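Long-range contacts in alpha-amylase/trypsin inhibitor (Eleusine coracana, PDB 1B1U), which inhibits both alpha-amylase and trypsin-type serine proteases, and may protect ragi seeds against hydrolytic enzymes of internal or external origin: residues R61-G66 with R77-L82; T4-G9 with A53-E58; I12-L17 with Q73-L78. One frame throughout, in Å; residues are numbered along the deposited sequence.

Interaction 1 of 3, residues R61-G66 with R77-L82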
ATOM      1  N   ARG A  61      -5.492  -0.550  -1.100  1.00  8.23           N
ATOM      2  CA  ARG A  61      -6.323  -0.184  -2.250  1.00 10.55           C
ATOM      3  C   ARG A  61      -6.173   1.304  -2.529  1.00  8.97           C
ATOM      4  O   ARG A  61      -6.102   1.728  -3.685  1.00 10.20           O
ATOM      5  CB  ARG A  61      -7.797  -0.501  -1.978  1.00 10.43           C
ATOM      6  CG  ARG A  61      -8.702  -0.408  -3.205  1.00 10.09           C
ATOM      7  CD  ARG A  61     -10.165  -0.158  -2.811  1.00  6.19           C
ATOM      8  NE  ARG A  61     -10.310   1.057  -2.020  1.00  2.00           N
ATOM      9  CZ  ARG A  61     -10.223   2.275  -2.538  1.00  6.36           C
ATOM     10  NH1 ARG A  61     -10.001   2.421  -3.830  1.00 12.32           N
ATOM     11  NH2 ARG A  61     -10.325   3.348  -1.771  1.00  8.81           N
ATOM     12  N   ILE A  62      -6.115   2.100  -1.468  1.00  9.29           N
ATOM     13  CA  ILE A  62      -5.977   3.544  -1.630  1.00 12.69           C
ATOM     14  C   ILE A  62      -4.634   3.872  -2.270  1.00 12.62           C
ATOM     15  O   ILE A  62      -4.511   4.846  -3.017  1.00 13.53           O
ATOM     16  CB  ILE A  62      -6.059   4.298  -0.271  1.00 14.22           C
ATOM     17  CG1 ILE A  62      -7.341   3.936   0.484  1.00 15.47           C
ATOM     18  CG2 ILE A  62      -6.002   5.792  -0.516  1.00 13.89           C
ATOM     19  CD1 ILE A  62      -7.455   4.610   1.869  1.00  9.31           C
ATOM     20  N   LEU A  63      -3.618   3.069  -1.954  1.00 16.51           N
ATOM     21  CA  LEU A  63      -2.280   3.273  -2.505  1.00 10.50           C
ATOM     22  C   LEU A  63      -2.346   3.093  -4.010  1.00  4.77           C
ATOM     23  O   LEU A  63      -1.785   3.878  -4.772  1.00  2.38           O
ATOM     24  CB  LEU A  63      -1.293   2.256  -1.917  1.00 13.47           C
ATOM     25  CG  LEU A  63       0.116   2.135  -2.514  1.00 11.71           C
ATOM     26  CD1 LEU A  63       0.874   3.472  -2.429  1.00  6.85           C
ATOM     27  CD2 LEU A  63       0.861   1.034  -1.765  1.00 13.25           C
ATOM     28  N   MET A  64      -3.036   2.046  -4.430  1.00  2.00           N
ATOM     29  CA  MET A  64      -3.162   1.762  -5.844  1.00  6.05           C
ATOM     30  C   MET A  64      -4.077   2.739  -6.578  1.00  9.03           C
ATOM     31  O   MET A  64      -3.635   3.557  -7.383  1.00  6.95           O
ATOM     32  CB  MET A  64      -3.703   0.348  -6.032  1.00  8.12           C
ATOM     33  CG  MET A  64      -3.164  -0.675  -5.044  1.00  4.18           C
ATOM     34  SD  MET A  64      -3.870  -2.290  -5.321  1.00  8.39           S
ATOM     35  CE  MET A  64      -4.503  -2.650  -3.771  1.00  2.30           C
ATOM     36  N   ASP A  65      -5.357   2.662  -6.242  1.00 14.04           N
ATOM     37  CA  ASP A  65      -6.405   3.446  -6.879  1.00 14.24           C
ATOM     38  C   ASP A  65      -6.783   4.827  -6.359  1.00 15.19           C
ATOM     39  O   ASP A  65      -7.224   5.672  -7.130  1.00 19.44           O
ATOM     40  CB  ASP A  65      -7.633   2.553  -6.961  1.00 13.12           C
ATOM     41  CG  ASP A  65      -7.281   1.170  -7.461  1.00  8.64           C
ATOM     42  OD1 ASP A  65      -6.236   1.063  -8.134  1.00 13.54           O
ATOM     43  OD2 ASP A  65      -8.021   0.199  -7.192  1.00  9.53           O
ATOM     44  N   GLY A  66      -6.653   5.063  -5.065  1.00 17.15           N
ATOM     45  CA  GLY A  66      -6.975   6.387  -4.566  1.00 15.16           C
ATOM     46  C   GLY A  66      -8.253   6.569  -3.774  1.00 14.85           C
ATOM     47  O   GLY A  66      -9.047   5.646  -3.568  1.00 13.11           O
ATOM     48  N   ARG A  77      -3.422   6.706  -5.074  1.00 23.36           N
ATOM     49  CA  ARG A  77      -3.065   6.404  -6.457  1.00 22.86           C
ATOM     50  C   ARG A  77      -1.619   6.841  -6.698  1.00 20.88           C
ATOM     51  O   ARG A  77      -1.319   7.651  -7.572  1.00 18.96           O
ATOM     52  CB  ARG A  77      -4.010   7.116  -7.432  1.00 23.94           C
ATOM     53  CG  ARG A  77      -3.927   6.619  -8.880  1.00 24.50           C
ATOM     54  CD  ARG A  77      -3.779   7.784  -9.877  1.00 25.13           C
ATOM     55  NE  ARG A  77      -3.433   7.334 -11.227  1.00 18.91           N
ATOM     56  CZ  ARG A  77      -4.140   6.450 -11.923  1.00 18.71           C
ATOM     57  NH1 ARG A  77      -5.238   5.916 -11.403  1.00 20.10           N
ATOM     58  NH2 ARG A  77      -3.757   6.097 -13.139  1.00 15.22           N
ATOM     59  N   LEU A  78      -0.718   6.293  -5.898  1.00 23.55           N
ATOM     60  CA  LEU A  78       0.693   6.607  -6.031  1.00 20.08           C
ATOM     61  C   LEU A  78       1.322   5.624  -7.025  1.00 14.58           C
ATOM     62  O   LEU A  78       2.404   5.878  -7.559  1.00 16.09           O
ATOM     63  CB  LEU A  78       1.378   6.490  -4.664  1.00 19.02           C
ATOM     64  CG  LEU A  78       1.407   7.668  -3.679  1.00 21.30           C
ATOM     65  CD1 LEU A  78       0.345   8.702  -4.044  1.00 20.20           C
ATOM     66  CD2 LEU A  78       1.194   7.136  -2.251  1.00 13.31           C
ATOM     67  N   LEU A  79       0.634   4.506  -7.259  1.00 10.10           N
ATOM     68  CA  LEU A  79       1.105   3.461  -8.171  1.00  7.12           C
ATOM     69  C   LEU A  79       0.870   3.840  -9.633  1.00  9.20           C
ATOM     70  O   LEU A  79       0.084   3.207 -10.344  1.00  7.06           O
ATOM     71  CB  LEU A  79       0.419   2.116  -7.842  1.00  4.24           C
ATOM     72  CG  LEU A  79       0.669   1.507  -6.437  1.00  7.48           C
ATOM     73  CD1 LEU A  79       0.508  -0.005  -6.471  1.00  2.00           C
ATOM     74  CD2 LEU A  79       2.060   1.858  -5.926  1.00  5.81           C
ATOM     75  N   GLN A  80       1.576   4.885 -10.053  1.00 11.85           N
ATOM     76  CA  GLN A  80       1.517   5.432 -11.406  1.00 17.64           C
ATOM     77  C   GLN A  80       2.714   4.961 -12.263  1.00 22.67           C
ATOM     78  O   GLN A  80       3.840   4.818 -11.773  1.00 25.07           O
ATOM     79  CB  GLN A  80       1.499   6.973 -11.337  1.00 16.85           C
ATOM     80  CG  GLN A  80       0.380   7.569 -10.459  1.00 13.99           C
ATOM     81  CD  GLN A  80       0.717   8.954  -9.882  1.00 13.87           C
ATOM     82  OE1 GLN A  80       1.688   9.597 -10.279  1.00 12.35           O
ATOM     83  NE2 GLN A  80      -0.098   9.410  -8.936  1.00 14.95           N
ATOM     84  N   ASP A  81       2.458   4.733 -13.546  1.00 22.63           N
ATOM     85  CA  ASP A  81       3.478   4.274 -14.483  1.00 24.35           C
ATOM     86  C   ASP A  81       4.841   4.908 -14.273  1.00 23.03           C
ATOM     87  O   ASP A  81       4.950   6.031 -13.785  1.00 25.73           O
ATOM     88  CB  ASP A  81       3.040   4.562 -15.924  1.00 24.82           C
ATOM     89  CG  ASP A  81       1.854   3.735 -16.349  1.00 28.98           C
ATOM     90  OD1 ASP A  81       2.002   2.502 -16.476  1.00 28.36           O
ATOM     91  OD2 ASP A  81       0.770   4.320 -16.555  1.00 34.77           O
ATOM     92  N   LEU A  82       5.878   4.175 -14.655  1.00 19.92           N
ATOM     93  CA  LEU A  82       7.247   4.661 -14.567  1.00 17.41           C
ATOM     94  C   LEU A  82       7.990   3.979 -15.706  1.00 18.27           C
ATOM     95  O   LEU A  82       7.550   2.940 -16.200  1.00 20.29           O
ATOM     96  CB  LEU A  82       7.889   4.267 -13.231  1.00 22.42           C
ATOM     97  CG  LEU A  82       7.538   4.992 -11.924  1.00 17.53           C
ATOM     98  CD1 LEU A  82       8.090   4.173 -10.765  1.00 16.96           C
ATOM     99  CD2 LEU A  82       8.118   6.404 -11.903  1.00 11.41           C
TER

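Interaction 2 of 3, residues T4-G9 with A53-E58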
ATOM      1  N   THR A   4     -14.625   3.054  13.404  1.00 53.15           N
ATOM      2  CA  THR A   4     -14.980   1.818  12.711  1.00 48.06           C
ATOM      3  C   THR A   4     -14.979   2.114  11.211  1.00 44.60           C
ATOM      4  O   THR A   4     -15.531   1.361  10.405  1.00 45.24           O
ATOM      5  CB  THR A   4     -16.377   1.319  13.148  1.00 48.43           C
ATOM      6  OG1 THR A   4     -16.397   1.150  14.571  1.00 47.99           O
ATOM      7  CG2 THR A   4     -16.710  -0.013  12.483  1.00 47.31           C
ATOM      8  N   SER A   5     -14.336   3.221  10.848  1.00 38.48           N
ATOM      9  CA  SER A   5     -14.255   3.636   9.460  1.00 33.77           C
ATOM     10  C   SER A   5     -12.821   3.862   8.995  1.00 31.91           C
ATOM     11  O   SER A   5     -12.107   4.722   9.518  1.00 30.03           O
ATOM     12  CB  SER A   5     -15.063   4.913   9.254  1.00 33.42           C
ATOM     13  OG  SER A   5     -15.765   4.856   8.031  1.00 30.46           O
ATOM     14  N   CYS A   6     -12.417   3.087   7.996  1.00 28.24           N
ATOM     15  CA  CYS A   6     -11.077   3.176   7.433  1.00 24.50           C
ATOM     16  C   CYS A   6     -11.021   4.341   6.464  1.00 23.16           C
ATOM     17  O   CYS A   6     -10.940   4.153   5.244  1.00 20.25           O
ATOM     18  CB  CYS A   6     -10.745   1.874   6.713  1.00 24.53           C
ATOM     19  SG  CYS A   6     -10.518   0.485   7.866  1.00 23.30           S
ATOM     20  N   ILE A   7     -11.051   5.546   7.024  1.00 22.13           N
ATOM     21  CA  ILE A   7     -11.051   6.770   6.230  1.00 22.86           C
ATOM     22  C   ILE A   7      -9.877   7.693   6.523  1.00 18.43           C
ATOM     23  O   ILE A   7      -9.565   7.978   7.674  1.00 19.03           O
ATOM     24  CB  ILE A   7     -12.381   7.548   6.443  1.00 22.81           C
ATOM     25  CG1 ILE A   7     -13.514   6.815   5.732  1.00 24.38           C
ATOM     26  CG2 ILE A   7     -12.279   8.969   5.905  1.00 25.18           C
ATOM     27  CD1 ILE A   7     -14.879   7.136   6.277  1.00 27.67           C
ATOM     28  N   PRO A   8      -9.211   8.176   5.467  1.00 17.47           N
ATOM     29  CA  PRO A   8      -8.069   9.073   5.640  1.00 20.64           C
ATOM     30  C   PRO A   8      -8.369  10.218   6.593  1.00 28.23           C
ATOM     31  O   PRO A   8      -9.190  11.094   6.310  1.00 34.44           O
ATOM     32  CB  PRO A   8      -7.766   9.547   4.224  1.00 16.52           C
ATOM     33  CG  PRO A   8      -8.252   8.428   3.360  1.00 17.83           C
ATOM     34  CD  PRO A   8      -9.479   7.893   4.049  1.00 16.04           C
ATOM     35  N   GLY A   9      -7.688  10.191   7.730  1.00 32.15           N
ATOM     36  CA  GLY A   9      -7.857  11.195   8.760  1.00 37.53           C
ATOM     37  C   GLY A   9      -7.206  10.576   9.973  1.00 41.72           C
ATOM     38  O   GLY A   9      -6.039  10.863  10.274  1.00 43.30           O
ATOM     39  N   ALA A  53      -5.459  -3.784  11.848  1.00 17.78           N
ATOM     40  CA  ALA A  53      -5.840  -4.937  11.052  1.00 18.12           C
ATOM     41  C   ALA A  53      -6.900  -4.690   9.985  1.00 21.16           C
ATOM     42  O   ALA A  53      -6.685  -4.956   8.805  1.00 24.51           O
ATOM     43  CB  ALA A  53      -6.314  -6.041  11.980  1.00 20.23           C
ATOM     44  N   TYR A  54      -8.056  -4.198  10.413  1.00 24.34           N
ATOM     45  CA  TYR A  54      -9.176  -3.956   9.512  1.00 22.94           C
ATOM     46  C   TYR A  54      -9.030  -2.830   8.478  1.00 20.44           C
ATOM     47  O   TYR A  54      -9.825  -2.745   7.547  1.00 25.41           O
ATOM     48  CB  TYR A  54     -10.448  -3.743  10.340  1.00 27.34           C
ATOM     49  CG  TYR A  54     -10.611  -2.339  10.859  1.00 27.77           C
ATOM     50  CD1 TYR A  54      -9.614  -1.741  11.631  1.00 28.81           C
ATOM     51  CD2 TYR A  54     -11.747  -1.595  10.555  1.00 30.15           C
ATOM     52  CE1 TYR A  54      -9.741  -0.438  12.081  1.00 28.74           C
ATOM     53  CE2 TYR A  54     -11.887  -0.286  10.999  1.00 29.54           C
ATOM     54  CZ  TYR A  54     -10.882   0.289  11.756  1.00 30.70           C
ATOM     55  OH  TYR A  54     -10.995   1.601  12.155  1.00 30.94           O
ATOM     56  N   CYS A  55      -8.030  -1.972   8.621  1.00 19.11           N
ATOM     57  CA  CYS A  55      -7.846  -0.903   7.648  1.00 17.77           C
ATOM     58  C   CYS A  55      -6.763  -1.188   6.616  1.00 21.94           C
ATOM     59  O   CYS A  55      -6.771  -0.612   5.525  1.00 22.92           O
ATOM     60  CB  CYS A  55      -7.534   0.404   8.362  1.00 24.38           C
ATOM     61  SG  CYS A  55      -9.026   1.170   9.065  1.00 24.57           S
ATOM     62  N   ARG A  56      -5.846  -2.089   6.967  1.00 19.75           N
ATOM     63  CA  ARG A  56      -4.726  -2.480   6.110  1.00 16.00           C
ATOM     64  C   ARG A  56      -5.070  -2.714   4.634  1.00  6.64           C
ATOM     65  O   ARG A  56      -4.477  -2.097   3.767  1.00  8.65           O
ATOM     66  CB  ARG A  56      -4.038  -3.735   6.696  1.00 15.28           C
ATOM     67  CG  ARG A  56      -2.817  -3.422   7.562  1.00 14.08           C
ATOM     68  CD  ARG A  56      -2.444  -4.551   8.546  1.00  7.67           C
ATOM     69  NE  ARG A  56      -1.668  -4.006   9.657  1.00  9.96           N
ATOM     70  CZ  ARG A  56      -1.497  -4.590  10.841  1.00  6.48           C
ATOM     71  NH1 ARG A  56      -2.047  -5.767  11.108  1.00  6.16           N
ATOM     72  NH2 ARG A  56      -0.786  -3.974  11.773  1.00  4.80           N
ATOM     73  N   CYS A  57      -6.005  -3.613   4.349  1.00 10.90           N
ATOM     74  CA  CYS A  57      -6.399  -3.891   2.958  1.00 15.18           C
ATOM     75  C   CYS A  57      -6.957  -2.639   2.240  1.00 18.33           C
ATOM     76  O   CYS A  57      -6.730  -2.446   1.037  1.00 19.55           O
ATOM     77  CB  CYS A  57      -7.465  -4.996   2.922  1.00 16.83           C
ATOM     78  SG  CYS A  57      -6.874  -6.706   3.135  1.00 15.45           S
ATOM     79  N   GLU A  58      -7.698  -1.805   2.975  1.00 13.93           N
ATOM     80  CA  GLU A  58      -8.279  -0.583   2.409  1.00 13.11           C
ATOM     81  C   GLU A  58      -7.169   0.396   2.093  1.00  9.24           C
ATOM     82  O   GLU A  58      -7.172   1.030   1.041  1.00 10.51           O
ATOM     83  CB  GLU A  58      -9.276   0.043   3.404  1.00 18.52           C
ATOM     84  CG  GLU A  58      -9.872   1.409   3.005  1.00 17.29           C
ATOM     85  CD  GLU A  58     -10.426   1.442   1.592  1.00 12.95           C
ATOM     86  OE1 GLU A  58     -10.907   0.407   1.095  1.00 17.48           O
ATOM     87  OE2 GLU A  58     -10.388   2.519   0.971  1.00 26.73           O
TER
HETATM   88  O   HOH W   1     -11.609   4.397   2.729  1.00 14.61           O

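Interaction 3 of 3, residues I12-L17 with Q73-L78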
ATOM      1  N   ILE A  12      -6.969   5.995   9.037  1.00 22.44           N
ATOM      2  CA  ILE A  12      -5.954   5.862   7.991  1.00 17.27           C
ATOM      3  C   ILE A  12      -5.230   7.203   7.762  1.00 19.11           C
ATOM      4  O   ILE A  12      -5.851   8.233   7.514  1.00 18.87           O
ATOM      5  CB  ILE A  12      -6.567   5.330   6.672  1.00  8.56           C
ATOM      6  CG1 ILE A  12      -6.968   3.876   6.861  1.00  3.88           C
ATOM      7  CG2 ILE A  12      -5.564   5.386   5.562  1.00  5.52           C
ATOM      8  CD1 ILE A  12      -7.162   3.139   5.611  1.00  2.00           C
ATOM      9  N   PRO A  13      -3.894   7.204   7.863  1.00 18.36           N
ATOM     10  CA  PRO A  13      -3.186   8.465   7.659  1.00 18.55           C
ATOM     11  C   PRO A  13      -3.445   9.127   6.319  1.00 20.09           C
ATOM     12  O   PRO A  13      -4.064   8.544   5.424  1.00 20.62           O
ATOM     13  CB  PRO A  13      -1.716   8.085   7.844  1.00 16.57           C
ATOM     14  CG  PRO A  13      -1.749   6.846   8.649  1.00 16.69           C
ATOM     15  CD  PRO A  13      -2.965   6.109   8.176  1.00 14.18           C
ATOM     16  N   HIS A  14      -2.974  10.364   6.209  1.00 21.85           N
ATOM     17  CA  HIS A  14      -3.107  11.140   4.990  1.00 24.79           C
ATOM     18  C   HIS A  14      -1.970  10.712   4.077  1.00 24.94           C
ATOM     19  O   HIS A  14      -0.796  10.890   4.410  1.00 26.47           O
ATOM     20  CB  HIS A  14      -3.012  12.630   5.307  1.00 27.85           C
ATOM     21  CG  HIS A  14      -4.299  13.221   5.780  1.00 26.25           C
ATOM     22  ND1 HIS A  14      -5.368  13.437   4.940  1.00 26.30           N
ATOM     23  CD2 HIS A  14      -4.705  13.606   7.014  1.00 30.13           C
ATOM     24  CE1 HIS A  14      -6.377  13.930   5.637  1.00 30.98           C
ATOM     25  NE2 HIS A  14      -6.001  14.042   6.896  1.00 30.31           N
ATOM     26  N   ASN A  15      -2.340  10.158   2.927  1.00 24.97           N
ATOM     27  CA  ASN A  15      -1.392   9.630   1.945  1.00 25.05           C
ATOM     28  C   ASN A  15      -0.724   8.394   2.565  1.00 23.96           C
ATOM     29  O   ASN A  15       0.492   8.370   2.782  1.00 20.36           O
ATOM     30  CB  ASN A  15      -0.333  10.669   1.553  1.00 20.46           C
ATOM     31  CG  ASN A  15       0.223  10.419   0.159  1.00 17.54           C
ATOM     32  OD1 ASN A  15      -0.190   9.479  -0.519  1.00 15.66           O
ATOM     33  ND2 ASN A  15       1.156  11.252  -0.270  1.00 16.09           N
ATOM     34  N   PRO A  16      -1.532   7.349   2.849  1.00 22.09           N
ATOM     35  CA  PRO A  16      -1.072   6.096   3.449  1.00 20.13           C
ATOM     36  C   PRO A  16      -0.018   5.382   2.628  1.00 22.82           C
ATOM     37  O   PRO A  16       0.036   5.505   1.399  1.00 24.01           O
ATOM     38  CB  PRO A  16      -2.348   5.263   3.572  1.00 19.43           C
ATOM     39  CG  PRO A  16      -3.257   5.829   2.541  1.00 21.97           C
ATOM     40  CD  PRO A  16      -2.978   7.300   2.569  1.00 19.48           C
ATOM     41  N   LEU A  17       0.827   4.636   3.330  1.00 17.86           N
ATOM     42  CA  LEU A  17       1.879   3.862   2.702  1.00 13.12           C
ATOM     43  C   LEU A  17       2.613   4.637   1.617  1.00  9.83           C
ATOM     44  O   LEU A  17       2.832   4.126   0.527  1.00 13.18           O
ATOM     45  CB  LEU A  17       1.269   2.574   2.131  1.00  7.54           C
ATOM     46  CG  LEU A  17       0.044   2.094   2.922  1.00  2.63           C
ATOM     47  CD1 LEU A  17      -0.609   0.937   2.222  1.00  2.00           C
ATOM     48  CD2 LEU A  17       0.470   1.686   4.325  1.00  4.50           C
ATOM     49  N   GLN A  73     -10.800  16.806  -0.646  1.00 36.89           N
ATOM     50  CA  GLN A  73      -9.460  16.642  -1.178  1.00 32.19           C
ATOM     51  C   GLN A  73      -9.186  15.168  -1.422  1.00 30.18           C
ATOM     52  O   GLN A  73      -9.649  14.306  -0.689  1.00 29.45           O
ATOM     53  CB  GLN A  73      -8.436  17.230  -0.215  1.00 33.34           C
ATOM     54  CG  GLN A  73      -7.861  18.560  -0.686  1.00 34.40           C
ATOM     55  CD  GLN A  73      -6.621  18.388  -1.547  1.00 40.82           C
ATOM     56  OE1 GLN A  73      -5.961  19.366  -1.920  1.00 38.82           O
ATOM     57  NE2 GLN A  73      -6.294  17.139  -1.866  1.00 40.98           N
ATOM     58  N   HIS A  74      -8.433  14.890  -2.475  1.00 29.43           N
ATOM     59  CA  HIS A  74      -8.109  13.531  -2.871  1.00 28.48           C
ATOM     60  C   HIS A  74      -6.659  13.181  -2.573  1.00 26.69           C
ATOM     61  O   HIS A  74      -5.769  14.027  -2.664  1.00 24.81           O
ATOM     62  CB  HIS A  74      -8.371  13.359  -4.373  1.00 33.89           C
ATOM     63  CG  HIS A  74      -8.313  14.641  -5.153  1.00 38.53           C
ATOM     64  ND1 HIS A  74      -7.932  15.845  -4.594  1.00 39.97           N
ATOM     65  CD2 HIS A  74      -8.594  14.909  -6.453  1.00 40.36           C
ATOM     66  CE1 HIS A  74      -7.980  16.795  -5.511  1.00 38.82           C
ATOM     67  NE2 HIS A  74      -8.379  16.254  -6.647  1.00 43.92           N
ATOM     68  N   GLU A  75      -6.427  11.929  -2.209  1.00 25.90           N
ATOM     69  CA  GLU A  75      -5.075  11.466  -1.930  1.00 26.86           C
ATOM     70  C   GLU A  75      -5.020   9.978  -2.229  1.00 27.00           C
ATOM     71  O   GLU A  75      -5.973   9.248  -1.956  1.00 27.46           O
ATOM     72  CB  GLU A  75      -4.685  11.751  -0.467  1.00 28.28           C
ATOM     73  CG  GLU A  75      -5.618  11.182   0.601  1.00 26.89           C
ATOM     74  CD  GLU A  75      -5.331  11.741   1.999  1.00 26.62           C
ATOM     75  OE1 GLU A  75      -4.700  12.814   2.109  1.00 27.69           O
ATOM     76  OE2 GLU A  75      -5.737  11.106   2.993  1.00 25.86           O
ATOM     77  N   GLY A  76      -3.912   9.535  -2.812  1.00 26.52           N
ATOM     78  CA  GLY A  76      -3.773   8.130  -3.147  1.00 26.04           C
ATOM     79  C   GLY A  76      -3.406   7.950  -4.606  1.00 24.23           C
ATOM     80  O   GLY A  76      -3.127   8.923  -5.302  1.00 21.92           O
ATOM     81  N   ARG A  77      -3.422   6.706  -5.074  1.00 23.36           N
ATOM     82  CA  ARG A  77      -3.065   6.404  -6.457  1.00 22.86           C
ATOM     83  C   ARG A  77      -1.619   6.841  -6.698  1.00 20.88           C
ATOM     84  O   ARG A  77      -1.319   7.651  -7.572  1.00 18.96           O
ATOM     85  CB  ARG A  77      -4.010   7.116  -7.432  1.00 23.94           C
ATOM     86  CG  ARG A  77      -3.927   6.619  -8.880  1.00 24.50           C
ATOM     87  CD  ARG A  77      -3.779   7.784  -9.877  1.00 25.13           C
ATOM     88  NE  ARG A  77      -3.433   7.334 -11.227  1.00 18.91           N
ATOM     89  CZ  ARG A  77      -4.140   6.450 -11.923  1.00 18.71           C
ATOM     90  NH1 ARG A  77      -5.238   5.916 -11.403  1.00 20.10           N
ATOM     91  NH2 ARG A  77      -3.757   6.097 -13.139  1.00 15.22           N
ATOM     92  N   LEU A  78      -0.718   6.293  -5.898  1.00 23.55           N
ATOM     93  CA  LEU A  78       0.693   6.607  -6.031  1.00 20.08           C
ATOM     94  C   LEU A  78       1.322   5.624  -7.025  1.00 14.58           C
ATOM     95  O   LEU A  78       2.404   5.878  -7.559  1.00 16.09           O
ATOM     96  CB  LEU A  78       1.378   6.490  -4.664  1.00 19.02           C
ATOM     97  CG  LEU A  78       1.407   7.668  -3.679  1.00 21.30           C
ATOM     98  CD1 LEU A  78       0.345   8.702  -4.044  1.00 20.20           C
ATOM     99  CD2 LEU A  78       1.194   7.136  -2.251  1.00 13.31           C
TER

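Interaction 1 of 3, residues R61-G66 with R77-L82
L63 and L79 meet at about a right angle, with CG of L63 3.9 Å from CD2 of L79. L63 crosses L78 just as steeply: its CD1 lies 3.7 Å from L78 CD2, and this L63 CD1 also meets CD2 of L79. The first torsion of L63 places CG anti to the backbone N (chi1 170°), which swings its branches round from the flank of the helix toward these two leucines. M64 behaves differently. Its side chain runs beside that of L79 in the same direction, M64 CG being 4.0 Å from L79 CD1, while L79 CG rests 3.9 Å from M64 CA. L79 thus covers both a side chain and the helix backbone. With L79 cut back to an alanine, L63 CG and M64 CG are likely to lose their apolar partner, opening a gap against the end of the helix.

The contact closes the C-terminal end of helix 53-64, where G66 leaves helical geometry with positive phi. Two carbonyls of the last turn are taken up by the returning chain: R77 N donates to I62 O at 3.0 Å, nearly straight at 165°, and L78 N donates to L63 O at 2.9 Å on a more bent path. A CA-H...O contact follows, from R77 CA to M64 O at 3.0 Å, and R77 CG lies 3.4 Å from that same oxygen, placing the first part of the arginine side chain against the helix end. G66 suits this turn because a side chain at its backbone angles would strike the preceding carbonyl. R61 reaches forward along the chain, past the helix end, its NH2 donating to G66 O. Beyond L79, which centres an inverse gamma turn, R91 NH1 of helix 87-93 forms a hydrogen bond with L79 O.

Interaction 2 of 3, residues T4-G9 with A53-E58
C6 and C55 are joined covalently, SG to SG at 2.0 Å with a disulfide torsion of -98°. The bridge lies against the ring of Y54. C6 SG sits over the ring face, 3.8 Å from the centroid of Y54 and 23° off the ring normal, displaced toward the CE2 side, where it comes within 3.5 Å of Y54 CE2. This is a sulfur-aromatic contact, and C55 SG lies above the same face, also displaced from the ring centre. Y54 reaches this place with CG lodged between its backbone N and carbonyl carbon (chi1 83°), and its ring edge, near the ring plane, borders the backbone of T4 and S5: T4 C is 3.9 Å from Y54 CE2.

One helical turn further on, E58 packs its CG 3.8 Å from C6 CB. A water links the C6 carbonyl to the E58 carboxylate, donating to C6 O at 2.6 Å and to E58 OE2 at 2.8 Å. E58 OE2, the oxygen that takes the water, also forms a salt bridge with R61 NH2.

The bridge is one of the five disulfides that mark this cereal inhibitor family, and here it ties the N-terminal segment to the N-terminal part of helix 53-64. On that helix, two residues on, C57 is disulfide-bonded to C114, and R56 donates to carbonyls of L48 and E49 in helix 37-50 and to that of A106, while I7 leans on P70 in the turn between strands 67-68 and 74-75.

Interaction 3 of 3, residues I12-L17 with Q73-L78
H14 and E75 form a His-carboxylate hydrogen bond that ties the irregular chain before helix 19-29 to the second strand of the small antiparallel pair 67-68 and 74-75. H14 ND1 donates to E75 OE1 at 3.0 Å with an N-H...O angle of 159°. The acceptor lies in the plane of the imidazole, at its edge, and is approached on the syn side of the carboxylate, while ring and carboxylate planes stand 79° apart. E75 takes the less roomy first torsion (chi1 56°), its CG between backbone N and carbonyl carbon, and then extends straight across to the other chain. Its CD lies 3.5 Å from N15 N, so the carboxylate also lies close to the backbone of the next residue.

One residue along, N15 directs its OD1 at the branched end of L78, 3.2 Å from L78 CD2 and 3.6 Å from L78 CD1. The two side chains are skewed to one another, and the contact is packing of an amide oxygen against methyls. Between E75 and L78 the chain turns through G76, whose backbone angles call for glycine. E75 also has a backbone hydrogen bond with V67. A side-chain hydrogen bond and packing contacts thus join the N-terminal loop to the beta hairpin within the disulfide-linked helical fold of the cereal trypsin/alpha-amylase inhibitors.

Overall arrangement
Helix 53-64 connects the contacts: interaction 2 uses its N-terminal half and interaction 1 its C-terminal end. The centres of interactions 1 and 2 lie about 17 Å apart. Interaction 3 lies nearer to both, its centre about 9 Å from that of interaction 1 and about 12 Å from that of interaction 2. I62 joins all three: its CD1 is 4.2 Å from P8 CG and 4.0 Å from I12 CD1, and its CG2 is 3.7 Å from E75 O. Interactions 1 and 3 share R77 and L78, so the chain leaving the hairpin meets first the N-terminal loop, then the helix end, L78 touching both. Interactions 2 and 3 alternate in sequence, fastening that loop to helix and hairpin.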